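Local coordinates for polyketide synthase/nonribosomal peptide synthetase hybrid RzxB (Pseudomonas fluorescens, PDB 5IL6), which contains a dehydratase domain that probably removes water from beta-hydroxyacyl intermediates during assembly of the polyketide rhizoxin, at residues Arg253-Leu265 with Gln273-Pro285. Numbering follows the deposited sequence.
Sequences RAPSTAPDYCFDL and QCCAILNQLSFQP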
loop_
_atom_site.group_PDB
_atom_site.type_symbol
_atom_site.label_atom_id
_atom_site.label_comp_id
_atom_site.label_asym_id
_atom_site.label_seq_id
_atom_site.Cartn_x
_atom_site.Cartn_y
_atom_site.Cartn_z
ATOM N N ARG A 253 -17.054 -0.605 2.177
ATOM C CA ARG A 253 -16.947 -1.161 3.517
ATOM C C ARG A 253 -17.339 -2.633 3.500
ATOM O O ARG A 253 -18.308 -3.027 2.843
ATOM C CB ARG A 253 -17.844 -0.380 4.476
ATOM C CG ARG A 253 -17.793 -0.840 5.925
ATOM C CD ARG A 253 -16.782 -0.050 6.731
ATOM N NE ARG A 253 -16.842 -0.400 8.150
ATOM C CZ ARG A 253 -17.401 0.352 9.097
ATOM N NH1 ARG A 253 -17.959 1.518 8.798
ATOM N NH2 ARG A 253 -17.398 -0.068 10.357
ATOM N N ALA A 254 -16.581 -3.445 4.224
ATOM C CA ALA A 254 -16.825 -4.873 4.323
ATOM C C ALA A 254 -17.027 -5.273 5.778
ATOM O O ALA A 254 -16.592 -4.563 6.692
ATOM C CB ALA A 254 -15.657 -5.674 3.731
ATOM N N PRO A 255 -17.685 -6.405 6.031
ATOM C CA PRO A 255 -17.864 -6.852 7.417
ATOM C C PRO A 255 -16.526 -7.089 8.098
ATOM O O PRO A 255 -15.552 -7.522 7.478
ATOM C CB PRO A 255 -18.659 -8.156 7.280
ATOM C CG PRO A 255 -19.242 -8.134 5.910
ATOM C CD PRO A 255 -18.342 -7.298 5.063
ATOM N N SER A 256 -16.484 -6.787 9.394
ATOM C CA SER A 256 -15.281 -6.989 10.184
ATOM C C SER A 256 -15.662 -7.320 11.618
ATOM O O SER A 256 -16.710 -6.896 12.114
ATOM C CB SER A 256 -14.382 -5.749 10.164
ATOM O OG SER A 256 -13.253 -5.927 11.003
ATOM N N THR A 257 -14.792 -8.071 12.283
ATOM C CA THR A 257 -14.922 -8.284 13.714
ATOM C C THR A 257 -14.352 -7.082 14.454
ATOM O O THR A 257 -13.415 -6.428 13.989
ATOM C CB THR A 257 -14.190 -9.558 14.141
ATOM O OG1 THR A 257 -12.857 -9.548 13.611
ATOM C CG2 THR A 257 -14.921 -10.791 13.632
ATOM N N ALA A 258 -14.938 -6.779 15.607
ATOM C CA ALA A 258 -14.452 -5.661 16.403
ATOM C C ALA A 258 -13.075 -5.999 16.968
ATOM O O ALA A 258 -12.762 -7.173 17.174
ATOM C CB ALA A 258 -15.429 -5.331 17.522
ATOM N N PRO A 259 -12.243 -4.976 17.227
ATOM C CA PRO A 259 -12.492 -3.543 17.039
ATOM C C PRO A 259 -11.920 -3.022 15.724
ATOM O O PRO A 259 -11.412 -1.901 15.678
ATOM C CB PRO A 259 -11.766 -2.926 18.228
ATOM C CG PRO A 259 -10.543 -3.793 18.356
ATOM C CD PRO A 259 -10.959 -5.195 17.919
ATOM N N ASP A 260 -12.009 -3.824 14.668
ATOM C CA ASP A 260 -11.309 -3.555 13.421
ATOM C C ASP A 260 -12.270 -3.072 12.343
ATOM O O ASP A 260 -13.495 -3.096 12.500
ATOM C CB ASP A 260 -10.564 -4.808 12.953
ATOM C CG ASP A 260 -9.704 -5.408 14.047
ATOM O OD1 ASP A 260 -9.211 -4.632 14.895
ATOM O OD2 ASP A 260 -9.515 -6.643 14.059
ATOM N N TYR A 261 -11.682 -2.610 11.241
ATOM C CA TYR A 261 -12.417 -2.137 10.076
ATOM C C TYR A 261 -11.841 -2.799 8.834
ATOM O O TYR A 261 -10.625 -2.987 8.733
ATOM C CB TYR A 261 -12.331 -0.611 9.951
ATOM C CG TYR A 261 -12.829 0.118 11.177
ATOM C CD1 TYR A 261 -11.996 0.324 12.269
ATOM C CD2 TYR A 261 -14.129 0.599 11.244
ATOM C CE1 TYR A 261 -12.445 0.986 13.394
ATOM C CE2 TYR A 261 -14.588 1.265 12.365
ATOM C CZ TYR A 261 -13.740 1.456 13.435
ATOM O OH TYR A 261 -14.190 2.117 14.554
ATOM N N CYS A 262 -12.712 -3.146 7.890
ATOM C CA CYS A 262 -12.311 -3.873 6.693
ATOM C C CYS A 262 -12.954 -3.247 5.463
ATOM O O CYS A 262 -14.106 -2.806 5.510
ATOM C CB CYS A 262 -12.702 -5.353 6.793
ATOM S SG CYS A 262 -12.019 -6.383 5.481
ATOM N N PHE A 263 -12.201 -3.214 4.363
ATOM C CA PHE A 263 -12.650 -2.581 3.130
ATOM C C PHE A 263 -12.151 -3.371 1.930
ATOM O O PHE A 263 -11.127 -4.054 1.997
ATOM C CB PHE A 263 -12.141 -1.136 3.011
ATOM C CG PHE A 263 -12.484 -0.269 4.187
ATOM C CD1 PHE A 263 -11.650 -0.218 5.290
ATOM C CD2 PHE A 263 -13.634 0.502 4.185
ATOM C CE1 PHE A 263 -11.961 0.579 6.373
ATOM C CE2 PHE A 263 -13.948 1.303 5.265
ATOM C CZ PHE A 263 -13.109 1.340 6.361
ATOM N N ASP A 264 -12.886 -3.264 0.825
ATOM C CA ASP A 264 -12.400 -3.665 -0.486
ATOM C C ASP A 264 -12.216 -2.417 -1.341
ATOM O O ASP A 264 -13.039 -1.496 -1.299
ATOM C CB ASP A 264 -13.361 -4.634 -1.179
ATOM C CG ASP A 264 -13.675 -5.854 -0.333
ATOM O OD1 ASP A 264 -12.728 -6.554 0.081
ATOM O OD2 ASP A 264 -14.872 -6.121 -0.093
ATOM N N LEU A 265 -11.131 -2.387 -2.113
ATOM C CA LEU A 265 -10.813 -1.245 -2.954
ATOM C C LEU A 265 -10.495 -1.723 -4.363
ATOM O O LEU A 265 -10.003 -2.836 -4.564
ATOM C CB LEU A 265 -9.615 -0.439 -2.413
ATOM C CG LEU A 265 -9.756 0.228 -1.042
ATOM C CD1 LEU A 265 -9.548 -0.769 0.091
ATOM C CD2 LEU A 265 -8.782 1.393 -0.917
ATOM N N GLN A 273 -10.784 1.811 -16.554
ATOM C CA GLN A 273 -10.130 0.510 -16.622
ATOM C C GLN A 273 -9.599 0.125 -15.250
ATOM O O GLN A 273 -8.917 0.921 -14.599
ATOM C CB GLN A 273 -8.970 0.539 -17.617
ATOM C CG GLN A 273 -9.313 1.066 -18.997
ATOM C CD GLN A 273 -9.797 -0.020 -19.937
ATOM O OE1 GLN A 273 -9.406 -1.182 -19.821
ATOM N NE2 GLN A 273 -10.652 0.357 -20.880
ATOM N N CYS A 274 -9.882 -1.101 -14.823
ATOM C CA CYS A 274 -9.352 -1.571 -13.552
ATOM C C CYS A 274 -7.865 -1.879 -13.678
ATOM O O CYS A 274 -7.452 -2.665 -14.536
ATOM C CB CYS A 274 -10.100 -2.813 -13.079
ATOM S SG CYS A 274 -9.579 -3.318 -11.430
ATOM N N CYS A 275 -7.060 -1.257 -12.819
ATOM C CA CYS A 275 -5.621 -1.478 -12.799
ATOM C C CYS A 275 -5.143 -2.263 -11.588
ATOM O O CYS A 275 -4.125 -2.950 -11.681
ATOM C CB CYS A 275 -4.878 -0.137 -12.845
ATOM S SG CYS A 275 -5.134 0.784 -14.377
ATOM N N ALA A 276 -5.850 -2.187 -10.464
ATOM C CA ALA A 276 -5.448 -2.924 -9.274
ATOM C C ALA A 276 -6.660 -3.133 -8.379
ATOM O O ALA A 276 -7.604 -2.337 -8.391
ATOM C CB ALA A 276 -4.342 -2.191 -8.508
ATOM N N ILE A 277 -6.610 -4.207 -7.594
ATOM C CA ILE A 277 -7.695 -4.590 -6.699
ATOM C C ILE A 277 -7.099 -4.940 -5.343
ATOM O O ILE A 277 -6.100 -5.663 -5.268
ATOM C CB ILE A 277 -8.501 -5.782 -7.249
ATOM C CG1 ILE A 277 -9.172 -5.410 -8.572
ATOM C CG2 ILE A 277 -9.546 -6.242 -6.231
ATOM C CD1 ILE A 277 -9.782 -6.590 -9.297
ATOM N N LEU A 278 -7.704 -4.418 -4.279
ATOM C CA LEU A 278 -7.362 -4.783 -2.908
ATOM C C LEU A 278 -8.608 -5.347 -2.243
ATOM O O LEU A 278 -9.600 -4.630 -2.069
ATOM C CB LEU A 278 -6.842 -3.581 -2.117
ATOM C CG LEU A 278 -5.415 -3.099 -2.386
ATOM C CD1 LEU A 278 -5.315 -2.367 -3.710
ATOM C CD2 LEU A 278 -4.956 -2.208 -1.244
ATOM N N ASN A 279 -8.558 -6.623 -1.873
ATOM C CA ASN A 279 -9.676 -7.292 -1.224
ATOM C C ASN A 279 -9.350 -7.538 0.242
ATOM O O ASN A 279 -8.287 -8.078 0.568
ATOM C CB ASN A 279 -10.008 -8.611 -1.924
ATOM C CG ASN A 279 -10.553 -8.406 -3.324
ATOM O OD1 ASN A 279 -11.366 -7.512 -3.559
ATOM N ND2 ASN A 279 -10.108 -9.233 -4.262
ATOM N N GLN A 280 -10.269 -7.135 1.118
ATOM C CA GLN A 280 -10.173 -7.387 2.554
ATOM C C GLN A 280 -8.936 -6.713 3.153
ATOM O O GLN A 280 -8.045 -7.357 3.712
ATOM C CB GLN A 280 -10.186 -8.892 2.838
ATOM C CG GLN A 280 -11.380 -9.618 2.225
ATOM C CD GLN A 280 -12.691 -9.264 2.906
ATOM O OE1 GLN A 280 -12.825 -9.385 4.124
ATOM N NE2 GLN A 280 -13.662 -8.814 2.119
ATOM N N LEU A 281 -8.900 -5.388 3.023
ATOM C CA LEU A 281 -7.884 -4.560 3.665
ATOM C C LEU A 281 -8.354 -4.236 5.079
ATOM O O LEU A 281 -9.344 -3.520 5.262
ATOM C CB LEU A 281 -7.644 -3.287 2.857
ATOM C CG LEU A 281 -6.682 -2.262 3.466
ATOM C CD1 LEU A 281 -5.280 -2.841 3.585
ATOM C CD2 LEU A 281 -6.677 -0.984 2.644
ATOM N N SER A 282 -7.643 -4.756 6.077
ATOM C CA SER A 282 -8.052 -4.646 7.473
ATOM C C SER A 282 -7.248 -3.569 8.194
ATOM O O SER A 282 -6.010 -3.593 8.180
ATOM C CB SER A 282 -7.883 -5.988 8.189
ATOM O OG SER A 282 -8.249 -5.885 9.556
ATOM N N PHE A 283 -7.957 -2.639 8.830
ATOM C CA PHE A 283 -7.368 -1.631 9.701
ATOM C C PHE A 283 -7.624 -2.012 11.155
ATOM O O PHE A 283 -8.730 -2.434 11.508
ATOM C CB PHE A 283 -7.956 -0.246 9.425
ATOM C CG PHE A 283 -7.582 0.326 8.087
ATOM C CD1 PHE A 283 -8.222 -0.094 6.935
ATOM C CD2 PHE A 283 -6.604 1.301 7.988
ATOM C CE1 PHE A 283 -7.883 0.439 5.703
ATOM C CE2 PHE A 283 -6.262 1.836 6.761
ATOM C CZ PHE A 283 -6.901 1.406 5.619
ATOM N N GLN A 284 -6.606 -1.858 11.998
ATOM C CA GLN A 284 -6.703 -2.264 13.391
ATOM C C GLN A 284 -6.065 -1.214 14.289
ATOM O O GLN A 284 -5.086 -0.573 13.893
ATOM C CB GLN A 284 -6.019 -3.622 13.606
ATOM C CG GLN A 284 -6.581 -4.702 12.692
ATOM C CD GLN A 284 -5.843 -6.017 12.797
ATOM O OE1 GLN A 284 -4.993 -6.204 13.668
ATOM N NE2 GLN A 284 -6.172 -6.943 11.901
ATOM N N PRO A 285 -6.584 -1.026 15.504
ATOM C CA PRO A 285 -5.919 -0.123 16.454
ATOM C C PRO A 285 -4.473 -0.526 16.711
ATOM O O PRO A 285 -4.151 -1.706 16.858
ATOM C CB PRO A 285 -6.778 -0.250 17.716
ATOM C CG PRO A 285 -8.129 -0.563 17.196
ATOM C CD PRO A 285 -7.890 -1.477 16.014
HETATM O O HOH W 1 -15.418 -8.977 5.123
HETATM O O HOH W 2 -11.009 -6.574 9.732
HETATM O O HOH W 3 -11.956 -4.759 -4.285
#
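Asp264 carries CG beside its own backbone N (chi1 -55°), and Gln280 does the same and then bends at chi2 (-70°). The two side chains therefore run side by side, pointing the same way. Asp264 OD1 accepts the backbone N of Gln280 at 2.7 Å, nearly along its C-O axis. Gln280 NE2 adds a weak bond to the same oxygen at 3.2 Å. Here the antiparallel register slips by one residue: Gln280 and Leu281 both face Phe263 in a G1 beta bulge, with Gln280 in a left-handed backbone conformation. On one side of the bulge, Leu265 and Leu278 exchange two backbone bonds. On the other, Phe263 pairs with Leu281 and Tyr261 with Phe283. Cys262 SG lies 3.4 Å from Gln280 OE1, whose amide also takes a proton from a water held by Pro255 O.

The face that carries Phe263, Leu265, Leu278, Leu281 and Phe283 is largely apolar. The rings of Phe263 and Phe283 meet obliquely, CD1 to CD1 at 3.8 Å, with planes 82° apart. Leu265 CD1 touches Leu281 CD2 at 3.8 Å. Met211 of helix 204-212 packs on Leu278 and Leu281, as the helix does in a hotdog fold. Near the hairpin's open end, the Asp260 carboxylate and Gln284 amide stack nearly parallel. The Asp264 carboxylate thus supplies an acceptor for the N-H of Gln280 at the bulge, while hydrophobic packing holds the helix-facing side.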